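Local coordinates for protein endo-1,3-beta-glucanase, family GH16 (Zobellia galactanivorans, PDB 5FUI) that probably binds the beta-1,3-glucan laminarin through its C-terminal family 6 carbohydrate-binding module, which accompanies the catalytic module of a marine laminarinase, at residues Y47-L59 with G122-K132. Numbering follows the deposited sequence.
Sequences YPGINFPSSGNYL and GWNINWIRITK. With MG (magnesium ion), chain E.
Leu-59 and Thr-131 form an antiparallel hydrogen-bonded pair, with Leu-59 N to Thr-131 O at 2.9 Å and Thr-131 N to Leu-59 O at 2.8 Å, while strand 47-52 runs in the other sheet, its axis 9.5 Å from that of strand 124-131. This is the beta-sandwich of a family 6 carbohydrate-binding module, in which 47-59 passes from one sheet to the other and the last strand meets both of its arms. Between the sheets, isoleucines of the last strand pack against side chains of 47-52. Ile-130 sends CD1 to CG2 of Ile-50 (3.8 Å) and to CZ of Phe-52, and its other branch, CG2, approaches CD2 of Tyr-58 at 3.5 Å. Further along, Ile-128 CD1 lies over one face of the Tyr-47 ring, whose hydroxyl is hydrogen-bonded to the carbonyl of Ala-15.

The Tyr-58 ring is packed on both faces: the edge of Phe-52, through CD2, sits above the middle of one, and Lys-132 CD lies over the opposite face, offset toward the rim, a CH-pi contact 3.5 Å from the ring centroid. Tyr-58 OH donates to Ser-54 O (2.6 Å), at the ring's edge, and so fastens the turn between the sheets to the ring. A leucine at Tyr-58 would probably leave Ser-54 O without this donor and deprive the lysine methylenes of their flat support.

The opposite end of strand 124-131 serves a metal: Asn-126 binds the magnesium ion through both O and OD1, with Glu-14, Glu-16 and Glu-34 completing the protein's share. At the C-terminus, Lys-132 sets out with CG anti to its backbone nitrogen (chi1 -177°), and bends at chi2 and again at chi4 (-65°) carry CE past Gly-56 CA and bring NZ to Ser-54 OG, to which it donates at 2.7 Å.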
loop_
_atom_site.group_PDB
_atom_site.type_symbol
_atom_site.label_atom_id
_atom_site.label_comp_id
_atom_site.label_asym_id
_atom_site.label_seq_id
_atom_site.Cartn_x
_atom_site.Cartn_y
_atom_site.Cartn_z
ATOM N N TYR A 47 3.968 6.065 5.879
ATOM C CA TYR A 47 5.193 6.435 5.115
ATOM C C TYR A 47 5.273 7.967 5.032
ATOM O O TYR A 47 4.502 8.608 4.341
ATOM C CB TYR A 47 5.050 5.855 3.698
ATOM C CG TYR A 47 4.803 4.366 3.674
ATOM C CD1 TYR A 47 3.485 3.836 3.760
ATOM C CD2 TYR A 47 5.902 3.439 3.626
ATOM C CE1 TYR A 47 3.266 2.452 3.741
ATOM C CE2 TYR A 47 5.668 2.053 3.613
ATOM C CZ TYR A 47 4.337 1.564 3.732
ATOM O OH TYR A 47 4.042 0.246 3.743
ATOM N N PRO A 48 6.193 8.594 5.781
ATOM C CA PRO A 48 6.291 10.068 5.740
ATOM C C PRO A 48 7.009 10.569 4.452
ATOM O O PRO A 48 7.785 9.857 3.786
ATOM C CB PRO A 48 7.113 10.393 6.979
ATOM C CG PRO A 48 8.079 9.259 7.008
ATOM C CD PRO A 48 7.127 8.050 6.790
ATOM N N GLY A 49 6.716 11.817 4.136
ATOM C CA GLY A 49 7.520 12.507 3.154
ATOM C C GLY A 49 7.301 12.099 1.737
ATOM O O GLY A 49 8.210 12.173 0.877
ATOM N N ILE A 50 6.071 11.682 1.404
ATOM C CA ILE A 50 5.796 11.266 0.015
ATOM C C ILE A 50 5.389 12.531 -0.818
ATOM O O ILE A 50 4.361 13.240 -0.494
ATOM C CB ILE A 50 4.693 10.157 -0.044
ATOM C CG1 ILE A 50 5.075 8.949 0.823
ATOM C CG2 ILE A 50 4.424 9.864 -1.516
ATOM C CD1 ILE A 50 6.477 8.482 0.582
ATOM N N ASN A 51 6.223 12.816 -1.808
ATOM C CA ASN A 51 6.015 14.010 -2.589
ATOM C C ASN A 51 5.185 13.749 -3.877
ATOM O O ASN A 51 5.446 12.773 -4.617
ATOM C CB ASN A 51 7.350 14.751 -2.908
ATOM C CG ASN A 51 7.094 16.060 -3.656
ATOM O OD1 ASN A 51 6.612 17.044 -3.077
ATOM N ND2 ASN A 51 7.367 16.053 -4.960
ATOM N N PHE A 52 4.123 14.588 -4.089
ATOM C CA PHE A 52 3.308 14.617 -5.284
ATOM C C PHE A 52 3.686 15.954 -5.891
ATOM O O PHE A 52 3.217 17.005 -5.427
ATOM C CB PHE A 52 1.826 14.502 -4.900
ATOM C CG PHE A 52 1.449 13.177 -4.287
ATOM C CD1 PHE A 52 1.753 12.901 -2.907
ATOM C CD2 PHE A 52 0.857 12.163 -5.091
ATOM C CE1 PHE A 52 1.381 11.673 -2.327
ATOM C CE2 PHE A 52 0.472 10.947 -4.490
ATOM C CZ PHE A 52 0.726 10.700 -3.142
ATOM N N PRO A 53 4.527 15.956 -6.913
ATOM C CA PRO A 53 5.099 17.270 -7.354
ATOM C C PRO A 53 4.126 18.120 -8.137
ATOM O O PRO A 53 4.372 19.330 -8.258
ATOM C CB PRO A 53 6.215 16.881 -8.325
ATOM C CG PRO A 53 5.902 15.467 -8.739
ATOM C CD PRO A 53 5.248 14.805 -7.529
ATOM N N SER A 54 3.065 17.539 -8.697
ATOM C CA SER A 54 2.091 18.306 -9.434
ATOM C C SER A 54 0.642 17.981 -8.925
ATOM O O SER A 54 0.383 16.933 -8.255
ATOM C CB SER A 54 2.260 18.173 -10.937
ATOM O OG SER A 54 2.106 16.878 -11.328
ATOM N N SER A 55 -0.301 18.880 -9.171
ATOM C CA SER A 55 -1.695 18.655 -8.825
ATOM C C SER A 55 -2.317 17.934 -9.999
ATOM O O SER A 55 -2.197 18.338 -11.166
ATOM C CB SER A 55 -2.359 19.970 -8.632
ATOM O OG SER A 55 -1.770 20.666 -7.536
ATOM N N GLY A 56 -3.012 16.856 -9.754
ATOM C CA GLY A 56 -3.610 16.189 -10.870
ATOM C C GLY A 56 -3.818 14.714 -10.523
ATOM O O GLY A 56 -3.766 14.310 -9.321
ATOM N N ASN A 57 -4.089 13.931 -11.540
ATOM C CA ASN A 57 -4.397 12.531 -11.356
ATOM C C ASN A 57 -3.158 11.678 -11.351
ATOM O O ASN A 57 -2.272 11.845 -12.166
ATOM C CB ASN A 57 -5.470 12.057 -12.328
ATOM C CG ASN A 57 -6.774 12.819 -12.102
ATOM O OD1 ASN A 57 -7.306 12.946 -10.967
ATOM N ND2 ASN A 57 -7.252 13.388 -13.179
ATOM N N TYR A 58 -3.079 10.809 -10.376
ATOM C CA TYR A 58 -1.966 9.874 -10.266
ATOM C C TYR A 58 -2.477 8.427 -10.332
ATOM O O TYR A 58 -3.599 8.114 -9.823
ATOM C CB TYR A 58 -1.302 9.996 -8.888
ATOM C CG TYR A 58 -0.505 11.254 -8.729
ATOM C CD1 TYR A 58 -1.113 12.473 -8.462
ATOM C CD2 TYR A 58 0.889 11.240 -8.908
ATOM C CE1 TYR A 58 -0.397 13.634 -8.314
ATOM C CE2 TYR A 58 1.678 12.382 -8.776
ATOM C CZ TYR A 58 1.019 13.611 -8.484
ATOM O OH TYR A 58 1.812 14.749 -8.383
ATOM N N LEU A 59 -1.618 7.577 -10.893
ATOM C CA LEU A 59 -1.854 6.110 -10.776
ATOM C C LEU A 59 -1.044 5.653 -9.571
ATOM O O LEU A 59 0.201 5.892 -9.502
ATOM C CB LEU A 59 -1.364 5.385 -12.078
ATOM C CG LEU A 59 -1.593 3.864 -12.030
ATOM C CD1 LEU A 59 -3.094 3.572 -12.092
ATOM C CD2 LEU A 59 -0.810 3.277 -13.275
ATOM N N GLY A 122 -5.223 -10.478 6.015
ATOM C CA GLY A 122 -4.978 -11.677 5.194
ATOM C C GLY A 122 -4.389 -11.386 3.826
ATOM O O GLY A 122 -4.577 -12.161 2.930
ATOM N N TRP A 123 -3.661 -10.295 3.704
ATOM C CA TRP A 123 -3.003 -9.880 2.465
ATOM C C TRP A 123 -1.599 -9.434 2.779
ATOM O O TRP A 123 -1.259 -9.106 3.956
ATOM C CB TRP A 123 -3.803 -8.758 1.727
ATOM C CG TRP A 123 -4.049 -7.537 2.619
ATOM C CD1 TRP A 123 -5.017 -7.433 3.600
ATOM C CD2 TRP A 123 -3.287 -6.284 2.647
ATOM N NE1 TRP A 123 -4.970 -6.173 4.203
ATOM C CE2 TRP A 123 -3.887 -5.468 3.663
ATOM C CE3 TRP A 123 -2.175 -5.774 1.937
ATOM C CZ2 TRP A 123 -3.406 -4.201 3.966
ATOM C CZ3 TRP A 123 -1.748 -4.452 2.227
ATOM C CH2 TRP A 123 -2.357 -3.711 3.234
ATOM N N ASN A 124 -0.743 -9.544 1.726
ATOM C CA ASN A 124 0.692 -9.120 1.840
ATOM C C ASN A 124 0.941 -7.967 0.890
ATOM O O ASN A 124 0.206 -7.863 -0.165
ATOM C CB ASN A 124 1.628 -10.238 1.450
ATOM C CG ASN A 124 1.640 -11.427 2.427
ATOM O OD1 ASN A 124 2.049 -12.551 2.004
ATOM N ND2 ASN A 124 1.187 -11.251 3.626
ATOM N N ILE A 125 1.948 -7.127 1.137
ATOM C CA ILE A 125 2.304 -6.109 0.158
ATOM C C ILE A 125 3.828 -5.932 0.074
ATOM O O ILE A 125 4.511 -5.885 1.096
ATOM C CB ILE A 125 1.568 -4.773 0.496
ATOM C CG1 ILE A 125 2.000 -3.718 -0.510
ATOM C CG2 ILE A 125 1.881 -4.323 1.989
ATOM C CD1 ILE A 125 1.064 -2.500 -0.516
ATOM N N ASN A 126 4.304 -5.822 -1.159
ATOM C CA ASN A 126 5.721 -5.746 -1.469
ATOM C C ASN A 126 6.164 -4.253 -1.639
ATOM O O ASN A 126 7.158 -3.800 -1.007
ATOM C CB ASN A 126 6.041 -6.568 -2.751
ATOM C CG ASN A 126 7.501 -6.550 -3.156
ATOM O OD1 ASN A 126 8.363 -6.112 -2.429
ATOM N ND2 ASN A 126 7.783 -7.074 -4.367
ATOM N N TRP A 127 5.389 -3.497 -2.429
ATOM C CA TRP A 127 5.735 -2.103 -2.688
ATOM C C TRP A 127 4.489 -1.391 -3.203
ATOM O O TRP A 127 3.470 -1.981 -3.512
ATOM C CB TRP A 127 6.927 -1.950 -3.720
ATOM C CG TRP A 127 6.874 -2.767 -4.956
ATOM C CD1 TRP A 127 7.691 -3.865 -5.269
ATOM C CD2 TRP A 127 5.990 -2.568 -6.104
ATOM N NE1 TRP A 127 7.347 -4.361 -6.544
ATOM C CE2 TRP A 127 6.352 -3.608 -7.093
ATOM C CE3 TRP A 127 4.958 -1.633 -6.439
ATOM C CZ2 TRP A 127 5.760 -3.682 -8.342
ATOM C CZ3 TRP A 127 4.332 -1.790 -7.699
ATOM C CH2 TRP A 127 4.705 -2.789 -8.599
ATOM N N ILE A 128 4.654 -0.064 -3.244
ATOM C CA ILE A 128 3.714 0.897 -3.764
ATOM C C ILE A 128 4.442 1.686 -4.886
ATOM O O ILE A 128 5.638 2.024 -4.731
ATOM C CB ILE A 128 3.215 1.900 -2.676
ATOM C CG1 ILE A 128 2.644 1.158 -1.447
ATOM C CG2 ILE A 128 2.190 2.873 -3.285
ATOM C CD1 ILE A 128 3.558 1.224 -0.241
ATOM N N ARG A 129 3.762 1.978 -6.005
ATOM C CA ARG A 129 4.388 2.792 -7.079
ATOM C C ARG A 129 3.411 3.855 -7.474
ATOM O O ARG A 129 2.278 3.583 -7.840
ATOM C CB ARG A 129 4.794 1.839 -8.242
ATOM C CG ARG A 129 5.502 2.521 -9.400
ATOM C CD ARG A 129 6.263 1.514 -10.280
ATOM N NE ARG A 129 5.366 0.565 -10.885
ATOM C CZ ARG A 129 5.655 -0.715 -11.235
ATOM N NH1 ARG A 129 6.918 -1.180 -11.052
ATOM N NH2 ARG A 129 4.623 -1.464 -11.773
ATOM N N ILE A 130 3.936 5.082 -7.513
ATOM C CA ILE A 130 3.140 6.257 -7.816
ATOM C C ILE A 130 3.598 6.853 -9.163
ATOM O O ILE A 130 4.817 7.119 -9.287
ATOM C CB ILE A 130 3.203 7.318 -6.696
ATOM C CG1 ILE A 130 2.647 6.692 -5.382
ATOM C CG2 ILE A 130 2.438 8.602 -7.108
ATOM C CD1 ILE A 130 2.963 7.502 -4.084
ATOM N N THR A 131 2.687 7.049 -10.118
ATOM C CA THR A 131 3.042 7.539 -11.470
ATOM C C THR A 131 2.134 8.706 -11.860
ATOM O O THR A 131 0.946 8.664 -11.708
ATOM C CB THR A 131 2.858 6.404 -12.520
ATOM O OG1 THR A 131 3.699 5.321 -12.120
ATOM C CG2 THR A 131 3.297 6.885 -13.901
ATOM N N LYS A 132 2.724 9.796 -12.391
ATOM C CA LYS A 132 1.791 10.790 -12.975
ATOM C C LYS A 132 1.830 10.823 -14.459
ATOM O O LYS A 132 2.930 10.788 -14.957
ATOM C CB LYS A 132 1.896 12.150 -12.334
ATOM C CG LYS A 132 0.862 13.144 -12.908
ATOM C CD LYS A 132 0.368 13.978 -11.766
ATOM C CE LYS A 132 -0.563 15.073 -12.226
ATOM N NZ LYS A 132 0.215 16.032 -13.084
HETATM MG MG MG E . 9.287 -4.816 -0.685
HETATM O O HOH W 1 11.535 -5.054 -1.287
#